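Glutathione transferase o1 (Bombyx mori, PDB 3RBT) probably acts as an Omega-class glutathione transferase, with possible glutathione-dependent dehydroascorbate reduction. Local coordinates at residues W182-D194 with V220-Y234. Numbering follows the deposited sequence.
Sequences WVERLYLLRCVND and VKKHAHSPQEYFDYY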
loop_
_atom_site.group_PDB
_atom_site.type_symbol
_atom_site.label_atom_id
_atom_site.label_comp_id
_atom_site.label_asym_id
_atom_site.label_seq_id
_atom_site.Cartn_x
_atom_site.Cartn_y
_atom_site.Cartn_z
ATOM N N TRP A 182 -6.495 -14.634 -7.245
ATOM C CA TRP A 182 -6.322 -15.645 -6.206
ATOM C C TRP A 182 -7.573 -16.495 -6.021
ATOM O O TRP A 182 -7.469 -17.707 -5.841
ATOM C CB TRP A 182 -5.844 -15.020 -4.890
ATOM C CG TRP A 182 -4.445 -14.503 -5.052
ATOM C CD1 TRP A 182 -3.276 -15.170 -4.766
ATOM C CD2 TRP A 182 -4.061 -13.230 -5.578
ATOM N NE1 TRP A 182 -2.196 -14.378 -5.074
ATOM C CE2 TRP A 182 -2.649 -13.185 -5.578
ATOM C CE3 TRP A 182 -4.775 -12.114 -6.043
ATOM C CZ2 TRP A 182 -1.937 -12.062 -6.019
ATOM C CZ3 TRP A 182 -4.066 -11.006 -6.486
ATOM C CH2 TRP A 182 -2.662 -10.993 -6.476
ATOM N N VAL A 183 -8.746 -15.869 -6.109
ATOM C CA VAL A 183 -10.007 -16.602 -6.014
ATOM C C VAL A 183 -10.145 -17.653 -7.135
ATOM O O VAL A 183 -10.529 -18.794 -6.882
ATOM C CB VAL A 183 -11.225 -15.645 -5.943
ATOM C CG1 VAL A 183 -12.537 -16.424 -5.958
ATOM C CG2 VAL A 183 -11.146 -14.798 -4.681
ATOM N N GLU A 184 -9.812 -17.272 -8.365
ATOM C CA GLU A 184 -9.881 -18.197 -9.499
ATOM C C GLU A 184 -8.958 -19.407 -9.299
ATOM O O GLU A 184 -9.311 -20.534 -9.660
ATOM C CB GLU A 184 -9.507 -17.475 -10.783
ATOM C CG GLU A 184 -9.936 -18.185 -12.041
ATOM C CD GLU A 184 -9.511 -17.417 -13.265
ATOM O OE1 GLU A 184 -8.364 -17.625 -13.725
ATOM O OE2 GLU A 184 -10.319 -16.594 -13.754
ATOM N N ARG A 185 -7.776 -19.148 -8.732
ATOM C CA ARG A 185 -6.801 -20.191 -8.419
ATOM C C ARG A 185 -7.291 -21.162 -7.348
ATOM O O ARG A 185 -6.987 -22.348 -7.418
ATOM C CB ARG A 185 -5.456 -19.583 -8.019
ATOM C CG ARG A 185 -4.664 -19.098 -9.221
ATOM C CD ARG A 185 -3.573 -18.097 -8.858
ATOM N NE ARG A 185 -2.802 -17.757 -10.055
ATOM C CZ ARG A 185 -3.221 -16.930 -11.013
ATOM N NH1 ARG A 185 -4.410 -16.343 -10.925
ATOM N NH2 ARG A 185 -2.455 -16.694 -12.073
ATOM N N LEU A 186 -8.070 -20.667 -6.388
ATOM C CA LEU A 186 -8.585 -21.510 -5.300
ATOM C C LEU A 186 -9.398 -22.705 -5.780
ATOM O O LEU A 186 -9.359 -23.765 -5.156
ATOM C CB LEU A 186 -9.397 -20.697 -4.292
ATOM C CG LEU A 186 -8.617 -19.643 -3.503
ATOM C CD1 LEU A 186 -9.534 -18.893 -2.542
ATOM C CD2 LEU A 186 -7.430 -20.260 -2.761
ATOM N N TYR A 187 -10.126 -22.532 -6.887
ATOM C CA TYR A 187 -10.922 -23.618 -7.472
ATOM C C TYR A 187 -10.093 -24.881 -7.777
ATOM O O TYR A 187 -10.645 -25.973 -7.852
ATOM C CB TYR A 187 -11.665 -23.151 -8.738
ATOM C CG TYR A 187 -12.743 -22.097 -8.509
ATOM C CD1 TYR A 187 -13.989 -22.436 -7.973
ATOM C CD2 TYR A 187 -12.525 -20.770 -8.857
ATOM C CE1 TYR A 187 -14.981 -21.466 -7.777
ATOM C CE2 TYR A 187 -13.502 -19.798 -8.669
ATOM C CZ TYR A 187 -14.720 -20.149 -8.125
ATOM O OH TYR A 187 -15.676 -19.178 -7.947
ATOM N N LEU A 188 -8.774 -24.733 -7.945
ATOM C CA LEU A 188 -7.903 -25.893 -8.166
ATOM C C LEU A 188 -8.017 -26.895 -7.007
ATOM O O LEU A 188 -7.810 -28.092 -7.195
ATOM C CB LEU A 188 -6.439 -25.477 -8.391
ATOM C CG LEU A 188 -5.559 -24.960 -7.238
ATOM C CD1 LEU A 188 -4.988 -26.086 -6.392
ATOM C CD2 LEU A 188 -4.417 -24.097 -7.758
ATOM N N LEU A 189 -8.363 -26.387 -5.824
ATOM C CA LEU A 189 -8.436 -27.191 -4.613
ATOM C C LEU A 189 -9.529 -28.256 -4.695
ATOM O O LEU A 189 -9.515 -29.218 -3.935
ATOM C CB LEU A 189 -8.659 -26.299 -3.384
ATOM C CG LEU A 189 -7.662 -26.519 -2.244
ATOM C CD1 LEU A 189 -6.536 -25.507 -2.343
ATOM C CD2 LEU A 189 -8.334 -26.440 -0.874
ATOM N N ARG A 190 -10.464 -28.075 -5.627
ATOM C CA ARG A 190 -11.517 -29.049 -5.857
ATOM C C ARG A 190 -10.950 -30.284 -6.551
ATOM O O ARG A 190 -11.511 -31.371 -6.438
ATOM C CB ARG A 190 -12.667 -28.445 -6.670
ATOM C CG ARG A 190 -14.017 -29.098 -6.378
ATOM C CD ARG A 190 -15.124 -28.669 -7.343
ATOM N NE ARG A 190 -15.274 -27.216 -7.431
ATOM C CZ ARG A 190 -16.444 -26.584 -7.523
ATOM N NH1 ARG A 190 -17.579 -27.285 -7.507
ATOM N NH2 ARG A 190 -16.483 -25.255 -7.610
ATOM N N CYS A 191 -9.835 -30.104 -7.258
ATOM C CA CYS A 191 -9.094 -31.223 -7.838
ATOM C C CYS A 191 -8.324 -32.000 -6.759
ATOM O O CYS A 191 -8.132 -33.215 -6.882
ATOM C CB CYS A 191 -8.135 -30.745 -8.935
ATOM S SG CYS A 191 -8.900 -29.736 -10.243
ATOM N N VAL A 192 -7.887 -31.297 -5.713
ATOM C CA VAL A 192 -7.147 -31.916 -4.607
ATOM C C VAL A 192 -8.083 -32.691 -3.683
ATOM O O VAL A 192 -7.904 -33.893 -3.481
ATOM C CB VAL A 192 -6.354 -30.880 -3.761
ATOM C CG1 VAL A 192 -5.501 -31.600 -2.699
ATOM C CG2 VAL A 192 -5.487 -30.001 -4.650
ATOM N N ASN A 193 -9.067 -31.992 -3.118
ATOM C CA ASN A 193 -10.045 -32.616 -2.225
ATOM C C ASN A 193 -11.443 -32.082 -2.509
ATOM O O ASN A 193 -11.888 -31.111 -1.890
ATOM C CB ASN A 193 -9.658 -32.406 -0.753
ATOM C CG ASN A 193 -10.386 -33.354 0.199
ATOM O OD1 ASN A 193 -11.516 -33.788 -0.057
ATOM N ND2 ASN A 193 -9.736 -33.665 1.317
ATOM N N ASP A 194 -12.117 -32.734 -3.454
ATOM C CA ASP A 194 -13.434 -32.336 -3.934
ATOM C C ASP A 194 -14.421 -32.066 -2.802
ATOM O O ASP A 194 -15.055 -31.011 -2.757
ATOM C CB ASP A 194 -13.991 -33.424 -4.861
ATOM C CG ASP A 194 -15.291 -33.022 -5.519
ATOM O OD1 ASP A 194 -16.358 -33.454 -5.036
ATOM O OD2 ASP A 194 -15.249 -32.267 -6.511
ATOM N N VAL A 220 -12.934 -11.448 -17.225
ATOM C CA VAL A 220 -12.427 -12.607 -16.491
ATOM C C VAL A 220 -12.099 -13.760 -17.450
ATOM O O VAL A 220 -10.996 -14.330 -17.416
ATOM C CB VAL A 220 -13.442 -13.077 -15.421
ATOM C CG1 VAL A 220 -13.158 -14.521 -14.969
ATOM C CG2 VAL A 220 -13.451 -12.120 -14.236
ATOM N N LYS A 221 -13.064 -14.072 -18.308
ATOM C CA LYS A 221 -12.975 -15.162 -19.271
ATOM C C LYS A 221 -11.771 -15.035 -20.213
ATOM O O LYS A 221 -11.159 -16.035 -20.577
ATOM C CB LYS A 221 -14.272 -15.226 -20.079
ATOM C CG LYS A 221 -14.844 -16.612 -20.233
ATOM C CD LYS A 221 -16.253 -16.568 -20.855
ATOM C CE LYS A 221 -16.842 -17.967 -20.997
ATOM N NZ LYS A 221 -16.637 -18.787 -19.759
ATOM N N LYS A 222 -11.426 -13.803 -20.579
ATOM C CA LYS A 222 -10.266 -13.535 -21.434
ATOM C C LYS A 222 -8.933 -14.069 -20.859
ATOM O O LYS A 222 -8.086 -14.548 -21.619
ATOM C CB LYS A 222 -10.159 -12.031 -21.729
ATOM C CG LYS A 222 -9.378 -11.676 -23.001
ATOM C CD LYS A 222 -10.241 -11.823 -24.246
ATOM C CE LYS A 222 -9.422 -12.210 -25.470
ATOM N NZ LYS A 222 -10.313 -12.582 -26.611
ATOM N N HIS A 223 -8.765 -14.019 -19.534
ATOM C CA HIS A 223 -7.481 -14.380 -18.907
ATOM C C HIS A 223 -7.547 -15.540 -17.908
ATOM O O HIS A 223 -6.651 -15.701 -17.057
ATOM C CB HIS A 223 -6.861 -13.145 -18.246
ATOM C CG HIS A 223 -6.535 -12.063 -19.219
ATOM N ND1 HIS A 223 -7.300 -10.923 -19.347
ATOM C CD2 HIS A 223 -5.560 -11.970 -20.151
ATOM C CE1 HIS A 223 -6.797 -10.166 -20.303
ATOM N NE2 HIS A 223 -5.736 -10.776 -20.803
ATOM N N ALA A 224 -8.606 -16.336 -18.027
ATOM C CA ALA A 224 -8.904 -17.424 -17.106
ATOM C C ALA A 224 -8.146 -18.704 -17.434
ATOM O O ALA A 224 -7.777 -18.949 -18.587
ATOM C CB ALA A 224 -10.409 -17.713 -17.112
ATOM N N HIS A 225 -7.936 -19.519 -16.403
ATOM C CA HIS A 225 -7.580 -20.924 -16.572
ATOM C C HIS A 225 -8.505 -21.760 -15.694
ATOM O O HIS A 225 -9.056 -21.257 -14.714
ATOM C CB HIS A 225 -6.109 -21.173 -16.220
ATOM C CG HIS A 225 -5.151 -20.514 -17.165
ATOM N ND1 HIS A 225 -4.724 -19.214 -17.001
ATOM C CD2 HIS A 225 -4.570 -20.962 -18.303
ATOM C CE1 HIS A 225 -3.914 -18.890 -17.993
ATOM N NE2 HIS A 225 -3.801 -19.934 -18.796
ATOM N N SER A 226 -8.681 -23.028 -16.060
ATOM C CA SER A 226 -9.534 -23.947 -15.321
ATOM C C SER A 226 -8.887 -24.424 -14.009
ATOM O O SER A 226 -7.676 -24.269 -13.820
ATOM C CB SER A 226 -9.894 -25.143 -16.215
ATOM O OG SER A 226 -8.743 -25.899 -16.555
ATOM N N PRO A 227 -9.704 -24.976 -13.083
ATOM C CA PRO A 227 -9.182 -25.681 -11.910
ATOM C C PRO A 227 -8.076 -26.675 -12.270
ATOM O O PRO A 227 -7.006 -26.648 -11.655
ATOM C CB PRO A 227 -10.410 -26.423 -11.389
ATOM C CG PRO A 227 -11.540 -25.501 -11.720
ATOM C CD PRO A 227 -11.164 -24.772 -12.981
ATOM N N GLN A 228 -8.317 -27.517 -13.275
ATOM C CA GLN A 228 -7.347 -28.547 -13.666
ATOM C C GLN A 228 -6.040 -27.930 -14.174
ATOM O O GLN A 228 -4.950 -28.385 -13.809
ATOM C CB GLN A 228 -7.941 -29.499 -14.719
ATOM C CG GLN A 228 -7.089 -30.744 -15.003
ATOM C CD GLN A 228 -6.880 -31.619 -13.766
ATOM O OE1 GLN A 228 -5.749 -31.822 -13.323
ATOM N NE2 GLN A 228 -7.972 -32.124 -13.200
ATOM N N GLU A 229 -6.166 -26.894 -15.003
ATOM C CA GLU A 229 -5.005 -26.210 -15.566
ATOM C C GLU A 229 -4.148 -25.583 -14.466
ATOM O O GLU A 229 -2.930 -25.731 -14.472
ATOM C CB GLU A 229 -5.425 -25.166 -16.617
ATOM C CG GLU A 229 -5.908 -25.784 -17.946
ATOM C CD GLU A 229 -6.798 -24.846 -18.758
ATOM O OE1 GLU A 229 -6.878 -23.647 -18.417
ATOM O OE2 GLU A 229 -7.424 -25.303 -19.737
ATOM N N TYR A 230 -4.785 -24.905 -13.513
ATOM C CA TYR A 230 -4.057 -24.369 -12.359
ATOM C C TYR A 230 -3.390 -25.482 -11.556
ATOM O O TYR A 230 -2.240 -25.328 -11.122
ATOM C CB TYR A 230 -4.973 -23.552 -11.453
ATOM C CG TYR A 230 -5.232 -22.137 -11.936
ATOM C CD1 TYR A 230 -4.193 -21.337 -12.422
ATOM C CD2 TYR A 230 -6.511 -21.591 -11.878
ATOM C CE1 TYR A 230 -4.438 -20.032 -12.857
ATOM C CE2 TYR A 230 -6.763 -20.289 -12.303
ATOM C CZ TYR A 230 -5.728 -19.520 -12.790
ATOM O OH TYR A 230 -5.982 -18.235 -13.211
ATOM N N PHE A 231 -4.112 -26.594 -11.387
ATOM C CA PHE A 231 -3.651 -27.735 -10.587
ATOM C C PHE A 231 -2.408 -28.383 -11.192
ATOM O O PHE A 231 -1.422 -28.612 -10.495
ATOM C CB PHE A 231 -4.781 -28.757 -10.406
ATOM C CG PHE A 231 -4.373 -30.020 -9.679
ATOM C CD1 PHE A 231 -4.062 -30.000 -8.319
ATOM C CD2 PHE A 231 -4.336 -31.244 -10.353
ATOM C CE1 PHE A 231 -3.701 -31.178 -7.643
ATOM C CE2 PHE A 231 -3.978 -32.423 -9.682
ATOM C CZ PHE A 231 -3.662 -32.387 -8.325
ATOM N N ASP A 232 -2.458 -28.661 -12.493
ATOM C CA ASP A 232 -1.306 -29.198 -13.200
ATOM C C ASP A 232 -0.125 -28.224 -13.206
ATOM O O ASP A 232 1.025 -28.649 -13.081
ATOM C CB ASP A 232 -1.700 -29.638 -14.614
ATOM C CG ASP A 232 -2.488 -30.935 -14.608
ATOM O OD1 ASP A 232 -2.220 -31.770 -13.721
ATOM O OD2 ASP A 232 -3.370 -31.123 -15.473
ATOM N N TYR A 233 -0.412 -26.925 -13.327
ATOM C CA TYR A 233 0.639 -25.912 -13.234
ATOM C C TYR A 233 1.296 -25.843 -11.856
ATOM O O TYR A 233 2.523 -25.900 -11.747
ATOM C CB TYR A 233 0.148 -24.505 -13.605
ATOM C CG TYR A 233 1.238 -23.485 -13.328
ATOM C CD1 TYR A 233 1.246 -22.737 -12.145
ATOM C CD2 TYR A 233 2.299 -23.319 -14.218
ATOM C CE1 TYR A 233 2.272 -21.826 -11.872
ATOM C CE2 TYR A 233 3.324 -22.409 -13.958
ATOM C CZ TYR A 233 3.304 -21.673 -12.784
ATOM O OH TYR A 233 4.315 -20.785 -12.533
ATOM N N TYR A 234 0.486 -25.684 -10.812
ATOM C CA TYR A 234 1.035 -25.491 -9.474
ATOM C C TYR A 234 1.719 -26.729 -8.886
ATOM O O TYR A 234 2.692 -26.591 -8.145
ATOM C CB TYR A 234 0.008 -24.857 -8.520
ATOM C CG TYR A 234 -0.120 -23.357 -8.754
ATOM C CD1 TYR A 234 -1.269 -22.808 -9.314
ATOM C CD2 TYR A 234 0.933 -22.497 -8.439
ATOM C CE1 TYR A 234 -1.371 -21.429 -9.544
ATOM C CE2 TYR A 234 0.850 -21.126 -8.666
ATOM C CZ TYR A 234 -0.299 -20.597 -9.219
ATOM O OH TYR A 234 -0.367 -19.248 -9.438
HETATM O O HOH W 1 -9.348 -14.421 -15.125
#
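Glu-184 and Arg-185 both close on Tyr-230 in the tightly packed part. The Tyr-230 hydroxyl donates to Glu-184 OE1 at 2.5 Å, on the anti side of the carboxylate, while Arg-185 CG lies 3.7 Å from the Tyr-230 ring centroid and 9° off the normal, a CH-pi contact over the face. Glu-184 OE1 also takes a weak bond from His-225 N, and a water links Glu-184 OE2 to Val-220 O; Trp-180 NE1 also bonds OE2, so the buried carboxylate has partners on both oxygens. With its chain extended from CG to NE, Arg-185 sends NE to Tyr-234 OH at 2.9 Å, 3° out of the guanidinium plane; NH2 reaches Met-34 O. A leucine in place of Arg-185 would probably leave Tyr-234 OH without this donor and Met-34 O without its mate. Leu-188 CD2 packs 3.8 Å from Tyr-230 CB. Toward solvent no hydrogen bond crosses and the contact is apolar: Cys-191 CB stands 4.1 Å from the Phe-231 ring centroid, and Val-192 CG2 approaches CE1 of Phe-231 at 3.7 Å, all three residues being partly exposed. Segment 227-234 runs at right angles to 182-186 (signed crossing -90°), the axes approaching to 9.7 Å, in the all-helical domain, with helix 113-138 touching Leu-188 and helix 36-47 of the thioredoxin-like domain reaching Glu-184.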